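Local structure of ribose 5-phosphate isomerase B (Anaplasma phagocytophilum, 4EM8) at residues H16-L21 against F112-I117; V54-V58 against A81-I87; N108-F112 against V125-F129. The protein probably catalyses the reversible interconversion of ribose 5-phosphate and ribulose 5-phosphate. All coordinates share one frame; numbering follows the deposited sequence.

Contact 1 (H16-L21 against F112-I117); sequences HAGVEL and FGSRYI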
loop_
_atom_site.group_PDB
_atom_site.type_symbol
_atom_site.label_atom_id
_atom_site.label_comp_id
_atom_site.label_asym_id
_atom_site.label_seq_id
_atom_site.Cartn_x
_atom_site.Cartn_y
_atom_site.Cartn_z
ATOM N N HIS A 16 -13.164 0.381 13.875
ATOM C CA HIS A 16 -14.616 0.387 13.980
ATOM C C HIS A 16 -15.268 0.380 12.624
ATOM O O HIS A 16 -16.329 -0.203 12.470
ATOM C CB HIS A 16 -15.067 1.627 14.743
ATOM C CG HIS A 16 -14.451 2.880 14.228
ATOM N ND1 HIS A 16 -13.165 3.202 14.462
ATOM C CD2 HIS A 16 -14.975 3.894 13.436
ATOM C CE1 HIS A 16 -12.885 4.381 13.875
ATOM N NE2 HIS A 16 -13.987 4.798 13.240
ATOM N N ALA A 17 -14.640 1.025 11.634
ATOM C CA ALA A 17 -15.224 1.129 10.281
ATOM C C ALA A 17 -15.314 -0.243 9.617
ATOM O O ALA A 17 -16.232 -0.523 8.841
ATOM C CB ALA A 17 -14.385 2.076 9.405
ATOM N N GLY A 18 -14.360 -1.103 9.954
ATOM C CA GLY A 18 -14.200 -2.402 9.313
ATOM C C GLY A 18 -14.878 -3.592 9.953
ATOM O O GLY A 18 -14.762 -4.696 9.431
ATOM N N VAL A 19 -15.585 -3.391 11.065
ATOM C CA VAL A 19 -16.143 -4.521 11.859
ATOM C C VAL A 19 -17.092 -5.395 11.047
ATOM O O VAL A 19 -16.924 -6.623 10.988
ATOM C CB VAL A 19 -16.831 -4.027 13.153
ATOM C CG1 VAL A 19 -17.609 -5.153 13.819
ATOM C CG2 VAL A 19 -15.805 -3.396 14.115
ATOM N N GLU A 20 -18.073 -4.778 10.395
ATOM C CA GLU A 20 -19.062 -5.524 9.621
ATOM C C GLU A 20 -18.399 -6.356 8.498
ATOM O O GLU A 20 -18.676 -7.536 8.363
ATOM C CB GLU A 20 -20.127 -4.562 9.066
ATOM C CG GLU A 20 -21.122 -5.173 8.095
ATOM C CD GLU A 20 -22.312 -4.257 7.786
ATOM O OE1 GLU A 20 -22.411 -3.154 8.386
ATOM O OE2 GLU A 20 -23.162 -4.658 6.941
ATOM N N LEU A 21 -17.493 -5.758 7.730
ATOM C CA LEU A 21 -16.822 -6.509 6.692
ATOM C C LEU A 21 -15.943 -7.618 7.287
ATOM O O LEU A 21 -15.869 -8.729 6.745
ATOM C CB LEU A 21 -15.976 -5.575 5.834
ATOM C CG LEU A 21 -15.269 -6.193 4.630
ATOM C CD1 LEU A 21 -16.281 -6.862 3.681
ATOM C CD2 LEU A 21 -14.411 -5.139 3.930
ATOM N N PHE A 112 -8.288 -4.060 3.107
ATOM C CA PHE A 112 -9.496 -3.547 2.463
ATOM C C PHE A 112 -9.909 -2.203 3.055
ATOM O O PHE A 112 -9.633 -1.932 4.212
ATOM C CB PHE A 112 -10.690 -4.474 2.713
ATOM C CG PHE A 112 -10.616 -5.757 1.992
ATOM C CD1 PHE A 112 -10.818 -5.788 0.635
ATOM C CD2 PHE A 112 -10.432 -6.957 2.682
ATOM C CE1 PHE A 112 -10.760 -6.974 -0.051
ATOM C CE2 PHE A 112 -10.393 -8.149 2.006
ATOM C CZ PHE A 112 -10.577 -8.156 0.635
ATOM N N GLY A 113 -10.630 -1.431 2.246
ATOM C CA GLY A 113 -11.259 -0.160 2.615
ATOM C C GLY A 113 -12.738 -0.427 2.651
ATOM O O GLY A 113 -13.417 -0.402 1.600
ATOM N N SER A 114 -13.257 -0.643 3.864
ATOM C CA SER A 114 -14.625 -1.119 4.052
ATOM C C SER A 114 -15.654 -0.119 3.542
ATOM O O SER A 114 -16.733 -0.517 3.135
ATOM C CB SER A 114 -14.901 -1.418 5.531
ATOM O OG SER A 114 -14.759 -0.219 6.325
ATOM N N ARG A 115 -15.323 1.172 3.555
ATOM C CA ARG A 115 -16.249 2.191 3.071
ATOM C C ARG A 115 -16.294 2.353 1.557
ATOM O O ARG A 115 -17.102 3.098 1.067
ATOM C CB ARG A 115 -15.948 3.541 3.751
ATOM C CG ARG A 115 -16.330 3.504 5.209
ATOM C CD ARG A 115 -15.983 4.772 5.941
ATOM N NE ARG A 115 -16.428 4.702 7.341
ATOM C CZ ARG A 115 -15.883 5.384 8.353
ATOM N NH1 ARG A 115 -14.872 6.205 8.142
ATOM N NH2 ARG A 115 -16.368 5.252 9.584
ATOM N N TYR A 116 -15.448 1.641 0.838
ATOM C CA TYR A 116 -15.264 1.798 -0.596
ATOM C C TYR A 116 -15.368 0.476 -1.383
ATOM O O TYR A 116 -15.264 0.496 -2.612
ATOM C CB TYR A 116 -13.906 2.490 -0.877
ATOM C CG TYR A 116 -13.888 3.891 -0.317
ATOM C CD1 TYR A 116 -14.396 4.952 -1.049
ATOM C CD2 TYR A 116 -13.463 4.139 0.984
ATOM C CE1 TYR A 116 -14.448 6.232 -0.521
ATOM C CE2 TYR A 116 -13.495 5.425 1.515
ATOM C CZ TYR A 116 -13.979 6.465 0.757
ATOM O OH TYR A 116 -14.045 7.733 1.280
ATOM N N ILE A 117 -15.578 -0.661 -0.708
ATOM C CA ILE A 117 -15.717 -1.950 -1.412
ATOM C C ILE A 117 -16.968 -2.674 -0.918
ATOM O O ILE A 117 -17.270 -2.676 0.283
ATOM C CB ILE A 117 -14.455 -2.790 -1.224
ATOM C CG1 ILE A 117 -14.472 -4.007 -2.148
ATOM C CG2 ILE A 117 -14.301 -3.218 0.226
ATOM C CD1 ILE A 117 -13.127 -4.678 -2.219
HETATM O O HOH W 1 -13.170 6.178 10.414
#

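Contact 2 (V54-V58 against A81-I87); sequences VHDVV and ANRHKNI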
loop_
_atom_site.group_PDB
_atom_site.type_symbol
_atom_site.label_atom_id
_atom_site.label_comp_id
_atom_site.label_asym_id
_atom_site.label_seq_id
_atom_site.Cartn_x
_atom_site.Cartn_y
_atom_site.Cartn_z
ATOM N N VAL A 54 -3.081 -3.700 14.406
ATOM C CA VAL A 54 -2.177 -4.353 13.450
ATOM C C VAL A 54 -1.246 -5.393 14.111
ATOM O O VAL A 54 -0.997 -6.481 13.576
ATOM C CB VAL A 54 -1.366 -3.255 12.714
ATOM C CG1 VAL A 54 -0.248 -3.845 11.873
ATOM C CG2 VAL A 54 -2.319 -2.399 11.856
ATOM N N HIS A 55 -0.747 -5.063 15.282
ATOM C CA HIS A 55 0.287 -5.873 15.926
ATOM C C HIS A 55 -0.080 -7.318 16.116
ATOM O O HIS A 55 0.702 -8.212 15.811
ATOM C CB HIS A 55 0.676 -5.240 17.258
ATOM C CG HIS A 55 1.181 -3.830 17.114
ATOM N ND1 HIS A 55 0.379 -2.757 17.255
ATOM C CD2 HIS A 55 2.450 -3.339 16.794
ATOM C CE1 HIS A 55 1.102 -1.634 17.055
ATOM N NE2 HIS A 55 2.367 -1.994 16.775
ATOM N N ASP A 56 -1.277 -7.573 16.609
ATOM C CA ASP A 56 -1.698 -8.936 16.866
ATOM C C ASP A 56 -1.818 -9.799 15.619
ATOM O O ASP A 56 -1.688 -11.023 15.705
ATOM C CB ASP A 56 -3.038 -8.934 17.582
ATOM C CG ASP A 56 -2.908 -8.685 19.057
ATOM O OD1 ASP A 56 -1.775 -8.620 19.594
ATOM O OD2 ASP A 56 -3.970 -8.561 19.687
ATOM N N VAL A 57 -2.092 -9.169 14.480
ATOM C CA VAL A 57 -2.182 -9.876 13.219
ATOM C C VAL A 57 -0.780 -10.140 12.675
ATOM O O VAL A 57 -0.405 -11.294 12.419
ATOM C CB VAL A 57 -3.064 -9.067 12.240
ATOM C CG1 VAL A 57 -3.041 -9.619 10.817
ATOM C CG2 VAL A 57 -4.502 -9.061 12.743
ATOM N N VAL A 58 0.014 -9.085 12.522
ATOM C CA VAL A 58 1.332 -9.233 11.899
ATOM C C VAL A 58 2.279 -10.143 12.710
ATOM O O VAL A 58 3.123 -10.829 12.128
ATOM C CB VAL A 58 2.016 -7.878 11.641
ATOM C CG1 VAL A 58 1.095 -7.016 10.786
ATOM C CG2 VAL A 58 2.448 -7.182 12.934
ATOM N N ALA A 81 0.914 -2.043 8.450
ATOM C CA ALA A 81 1.329 -3.457 8.198
ATOM C C ALA A 81 2.740 -3.567 7.689
ATOM O O ALA A 81 3.520 -4.432 8.168
ATOM C CB ALA A 81 0.391 -4.121 7.148
ATOM N N ASN A 82 3.086 -2.680 6.740
ATOM C CA ASN A 82 4.370 -2.761 6.043
ATOM C C ASN A 82 5.546 -2.163 6.794
ATOM O O ASN A 82 6.672 -2.160 6.299
ATOM C CB ASN A 82 4.247 -2.209 4.634
ATOM C CG ASN A 82 3.549 -3.182 3.739
ATOM O OD1 ASN A 82 3.813 -4.383 3.849
ATOM N ND2 ASN A 82 2.632 -2.706 2.877
ATOM N N ARG A 83 5.265 -1.675 7.988
ATOM C CA ARG A 83 6.302 -1.334 8.981
ATOM C C ARG A 83 7.151 -2.535 9.395
ATOM O O ARG A 83 8.280 -2.344 9.832
ATOM C CB ARG A 83 5.671 -0.680 10.238
ATOM C CG ARG A 83 5.008 0.666 9.994
ATOM C CD ARG A 83 6.001 1.792 10.034
ATOM N NE ARG A 83 5.375 3.119 9.952
ATOM C CZ ARG A 83 5.122 3.802 8.820
ATOM N NH1 ARG A 83 5.411 3.297 7.624
ATOM N NH2 ARG A 83 4.605 5.037 8.888
ATOM N N HIS A 84 6.625 -3.755 9.239
ATOM C CA HIS A 84 7.301 -4.977 9.678
ATOM C C HIS A 84 7.907 -5.744 8.516
ATOM O O HIS A 84 7.262 -5.986 7.472
ATOM C CB HIS A 84 6.300 -5.843 10.450
ATOM C CG HIS A 84 5.538 -5.075 11.493
ATOM N ND1 HIS A 84 5.892 -5.081 12.791
ATOM C CD2 HIS A 84 4.452 -4.197 11.379
ATOM C CE1 HIS A 84 5.065 -4.263 13.483
ATOM N NE2 HIS A 84 4.170 -3.737 12.614
ATOM N N LYS A 85 9.166 -6.132 8.692
ATOM C CA LYS A 85 9.945 -6.790 7.625
ATOM C C LYS A 85 9.445 -8.173 7.168
ATOM O O LYS A 85 9.811 -8.628 6.081
ATOM C CB LYS A 85 11.434 -6.871 8.018
ATOM C CG LYS A 85 12.060 -5.498 8.272
ATOM C CD LYS A 85 13.574 -5.514 8.459
ATOM C CE LYS A 85 14.123 -4.078 8.424
ATOM N NZ LYS A 85 15.588 -3.978 8.219
ATOM N N ASN A 86 8.626 -8.840 7.968
ATOM C CA ASN A 86 8.099 -10.162 7.589
ATOM C C ASN A 86 6.786 -10.003 6.805
ATOM O O ASN A 86 6.264 -10.979 6.333
ATOM C CB ASN A 86 7.834 -11.058 8.810
ATOM C CG ASN A 86 6.870 -10.431 9.814
ATOM O OD1 ASN A 86 6.923 -9.235 10.065
ATOM N ND2 ASN A 86 5.988 -11.248 10.404
ATOM N N ILE A 87 6.270 -8.774 6.725
ATOM C CA ILE A 87 4.965 -8.489 6.184
ATOM C C ILE A 87 5.062 -7.844 4.825
ATOM O O ILE A 87 5.858 -6.892 4.590
ATOM C CB ILE A 87 4.167 -7.536 7.095
ATOM C CG1 ILE A 87 3.960 -8.119 8.508
ATOM C CG2 ILE A 87 2.821 -7.207 6.460
ATOM C CD1 ILE A 87 3.246 -9.468 8.602
#

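Contact 3 (N108-F112 against V125-F129); sequences NVLCF and VLYTF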
loop_
_atom_site.group_PDB
_atom_site.type_symbol
_atom_site.label_atom_id
_atom_site.label_comp_id
_atom_site.label_asym_id
_atom_site.label_seq_id
_atom_site.Cartn_x
_atom_site.Cartn_y
_atom_site.Cartn_z
ATOM N N ASN A 108 1.407 -11.387 1.937
ATOM C CA ASN A 108 0.879 -12.225 3.011
ATOM C C ASN A 108 -0.180 -11.522 3.890
ATOM O O ASN A 108 -0.770 -12.160 4.765
ATOM C CB ASN A 108 2.022 -12.855 3.829
ATOM C CG ASN A 108 2.969 -11.841 4.415
ATOM O OD1 ASN A 108 2.678 -10.630 4.470
ATOM N ND2 ASN A 108 4.129 -12.333 4.904
ATOM N N VAL A 109 -0.431 -10.235 3.633
ATOM C CA VAL A 109 -1.501 -9.442 4.289
ATOM C C VAL A 109 -2.333 -8.666 3.252
ATOM O O VAL A 109 -1.812 -7.841 2.456
ATOM C CB VAL A 109 -0.920 -8.470 5.331
ATOM C CG1 VAL A 109 -1.969 -7.485 5.892
ATOM C CG2 VAL A 109 -0.228 -9.271 6.441
ATOM N N LEU A 110 -3.632 -8.935 3.266
ATOM C CA LEU A 110 -4.594 -8.266 2.402
ATOM C C LEU A 110 -5.294 -7.140 3.176
ATOM O O LEU A 110 -5.864 -7.381 4.245
ATOM C CB LEU A 110 -5.596 -9.281 1.851
ATOM C CG LEU A 110 -6.823 -8.838 0.994
ATOM C CD1 LEU A 110 -6.421 -7.945 -0.175
ATOM C CD2 LEU A 110 -7.624 -10.052 0.501
ATOM N N CYS A 111 -5.230 -5.912 2.660
ATOM C CA CYS A 111 -5.946 -4.788 3.261
ATOM C C CYS A 111 -7.178 -4.372 2.447
ATOM O O CYS A 111 -7.094 -4.315 1.245
ATOM C CB CYS A 111 -4.998 -3.596 3.384
ATOM S SG CYS A 111 -3.534 -3.982 4.385
ATOM N N PHE A 112 -8.288 -4.060 3.107
ATOM C CA PHE A 112 -9.496 -3.547 2.463
ATOM C C PHE A 112 -9.909 -2.203 3.055
ATOM O O PHE A 112 -9.633 -1.932 4.212
ATOM C CB PHE A 112 -10.690 -4.474 2.713
ATOM C CG PHE A 112 -10.616 -5.757 1.992
ATOM C CD1 PHE A 112 -10.818 -5.788 0.635
ATOM C CD2 PHE A 112 -10.432 -6.957 2.682
ATOM C CE1 PHE A 112 -10.760 -6.974 -0.051
ATOM C CE2 PHE A 112 -10.393 -8.149 2.006
ATOM C CZ PHE A 112 -10.577 -8.156 0.635
ATOM N N VAL A 125 -12.140 -10.856 -3.922
ATOM C CA VAL A 125 -10.749 -10.407 -3.799
ATOM C C VAL A 125 -9.946 -11.279 -2.844
ATOM O O VAL A 125 -8.834 -11.724 -3.173
ATOM C CB VAL A 125 -10.628 -8.933 -3.385
ATOM C CG1 VAL A 125 -9.155 -8.548 -3.188
ATOM C CG2 VAL A 125 -11.241 -8.067 -4.452
ATOM N N LEU A 126 -10.546 -11.535 -1.682
ATOM C CA LEU A 126 -10.031 -12.453 -0.708
ATOM C C LEU A 126 -9.876 -13.867 -1.275
ATOM O O LEU A 126 -8.870 -14.479 -1.023
ATOM C CB LEU A 126 -10.942 -12.484 0.518
ATOM C CG LEU A 126 -10.512 -13.447 1.644
ATOM C CD1 LEU A 126 -9.114 -13.141 2.175
ATOM C CD2 LEU A 126 -11.558 -13.373 2.758
ATOM N N TYR A 127 -10.827 -14.352 -2.079
ATOM C CA TYR A 127 -10.711 -15.708 -2.621
ATOM C C TYR A 127 -9.473 -15.800 -3.534
ATOM O O TYR A 127 -8.647 -16.711 -3.403
ATOM C CB TYR A 127 -11.975 -16.135 -3.388
ATOM C CG TYR A 127 -11.828 -17.543 -3.938
ATOM C CD1 TYR A 127 -11.866 -18.627 -3.075
ATOM C CD2 TYR A 127 -11.601 -17.784 -5.300
ATOM C CE1 TYR A 127 -11.715 -19.927 -3.537
ATOM C CE2 TYR A 127 -11.440 -19.090 -5.779
ATOM C CZ TYR A 127 -11.495 -20.152 -4.888
ATOM O OH TYR A 127 -11.364 -21.452 -5.286
ATOM N N THR A 128 -9.353 -14.818 -4.429
ATOM C CA THR A 128 -8.212 -14.690 -5.353
ATOM C C THR A 128 -6.896 -14.635 -4.574
ATOM O O THR A 128 -5.981 -15.432 -4.839
ATOM C CB THR A 128 -8.384 -13.455 -6.236
ATOM O OG1 THR A 128 -9.576 -13.611 -7.016
ATOM C CG2 THR A 128 -7.199 -13.239 -7.201
ATOM N N PHE A 129 -6.843 -13.766 -3.574
ATOM C CA PHE A 129 -5.669 -13.626 -2.729
ATOM C C PHE A 129 -5.234 -14.959 -2.127
ATOM O O PHE A 129 -4.060 -15.304 -2.173
ATOM C CB PHE A 129 -5.936 -12.621 -1.598
ATOM C CG PHE A 129 -4.687 -12.134 -0.904
ATOM C CD1 PHE A 129 -3.959 -11.075 -1.416
ATOM C CD2 PHE A 129 -4.239 -12.736 0.267
ATOM C CE1 PHE A 129 -2.827 -10.589 -0.785
ATOM C CE2 PHE A 129 -3.102 -12.241 0.914
ATOM C CZ PHE A 129 -2.389 -11.180 0.380
#

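Contact 1 (H16-L21 against F112-I117)
L21 and S114 meet through the CD2 methyl of the leucine, which lies 4.0 Å from S114 CA. The same methyl is 4.0 Å from F112 CB and also touches CG2 of I117, so one branch of L21 serves three residues of the opposite segment. With CG anti to the backbone N (chi1 -176°), the leucine extends from the first turn of helix 19-31 toward the strand end, and its side chain crosses that of F112 at about a right angle. A122 of helix 119-131 and I70 of strand 66-71 add to this apolar cluster.

S114 faces A17 and G18. Its chi1 of 62° sets OG between the backbone N and the carbonyl carbon, 2.9 Å from A17 O and 3.7 Å from G18 CA. The hydroxyl also makes a weak hydrogen bond with the backbone oxygen of C71.

Both segments lie at the C-terminal edge of a parallel Rossmann-like sheet, where this α/β/α fold places its active site. Strands 9-14 and 109-113 are separated here by strand 66-71, and the loops that follow them join across its end, beside the predicted proton acceptor C71.

A17 contributes its methyl, which rests over one face of the R115 guanidinium, 3.6 Å above the plane and offset toward the rim. The extended arginine chain, from CG to NE, carries that flat group past the alanine toward H16. There a water links the two side chains, 3.2 Å from H16 NE2 and accepting a 2.8 Å bond from R115 NH1. H16 and R115 are both predicted to bind ribulose 5-phosphate, and H16 also packs against R142 of the second subunit.

Contact 2 (V54-V58 against A81-I87)
V54 begins the contact by laying its CG1 methyl against the backbone of A81, 4.0 Å from A81 CA. The partner segment leaves helix 75-81 through two successive type I turns, A81 to H84 and H84 to I87, which share H84 as their common corner. They belong to the β-α-β crossover that runs from strand 66-71 through helix 75-81 to strand 89-91, passing over the position of strand 109-113. Short helix 55-58 packs beside this exit, with V54 also touching M77 and A80 of helix 75-81.

H55 makes a looser approach nearer the surface: its imidazole CD2 is 4.3 Å from CE1 of H84, the two ring planes nearly perpendicular.

V58, last in the segment, buries the most surface. Its chi1 of -56° turns CG1 anti to the carbonyl carbon and puts CG2 between the backbone N and that carbon, from where the CG2 methyl stands over the H84 ring. This is a CH-pi contact of nearly ideal geometry: CG2 is 3.8 Å from the ring centroid and only 4° off the normal. At the edge of the same imidazole, in its plane, lies the carbonyl oxygen of A81. One bond back from that methyl, CB of V58 meets I87 CD1 at 3.6 Å, and the valine crosses both H84 and I87 at about a right angle.

The turns also carry dimer contacts, since R83 hydrogen-bonds through NH1 to N82 O and through NH2 to I87 O, both of the second subunit. Within the chain, the one hydrogen bond joining the two segments is weak: N86 ND2 donates to V58 O over 3.4 Å, with an N-H...O angle of 151°.

Contact 3 (N108-F112 against V125-F129)
CG lies anti to the backbone N in both L110 (chi1 174°) and F129, a placement that sends the leucine from the strand and the phenylalanine from the helix into the gap between them, where they pass alongside in opposite directions. In doing so L110 CB comes to stand over the middle of the F129 ring, 3.8 Å from its centroid and 2° off the normal, a face-on CH-pi contact. The far end of the ring reaches the strand backbone, F129 CZ lying 3.8 Å from V109 C.

The two methyls of L110 divide the helix surface between them. CD2 settles close to the helix backbone, 3.6 Å from L126 CA, and also touches L126 CD1 and F129 CB; CD1 faces V125 CG1 at 4.1 Å. One step of the strand pattern further on, F112 CE1 is 3.9 Å from V125 CG1; V125 CB lies at the ring's edge in its plane, and L126 N near that plane.

At the other end N108 turns away from the helix, its OD1 hydrogen-bonded to R88 N and its ND2 to N86 O. All seven touching residues are buried, and no hydrogen bond joins the segments. The axes of strand 109-112 and helix 125-129 approach to 10.1 Å, with 167° between their directions, the nearly antiparallel packing of helix on strand that characterises a β-α unit in a Rossmann-like α/β/α sandwich.

From the N terminus, contact 1 opens at residues 16-21, which run into helix 19-31, and closes the longest loop at 112-117, at the end of strand 109-113. Inside that loop sits contact 2, a smaller closure between helix 55-58 and the turns after helix 75-81. Contact 3 opens at 108-112, after contact 2 is complete, and closes on helix 119-131; its segments alternate with those of contact 1, so the two cross, sharing F112. Contacts 2 and 3 follow in series yet touch, where I87 CG2 packs 3.7 Å from V109 CG2. Strand 109-113 is thereby tied to two helices, 19-31 and 119-131, and through V109 to the turns beside the dimer partner.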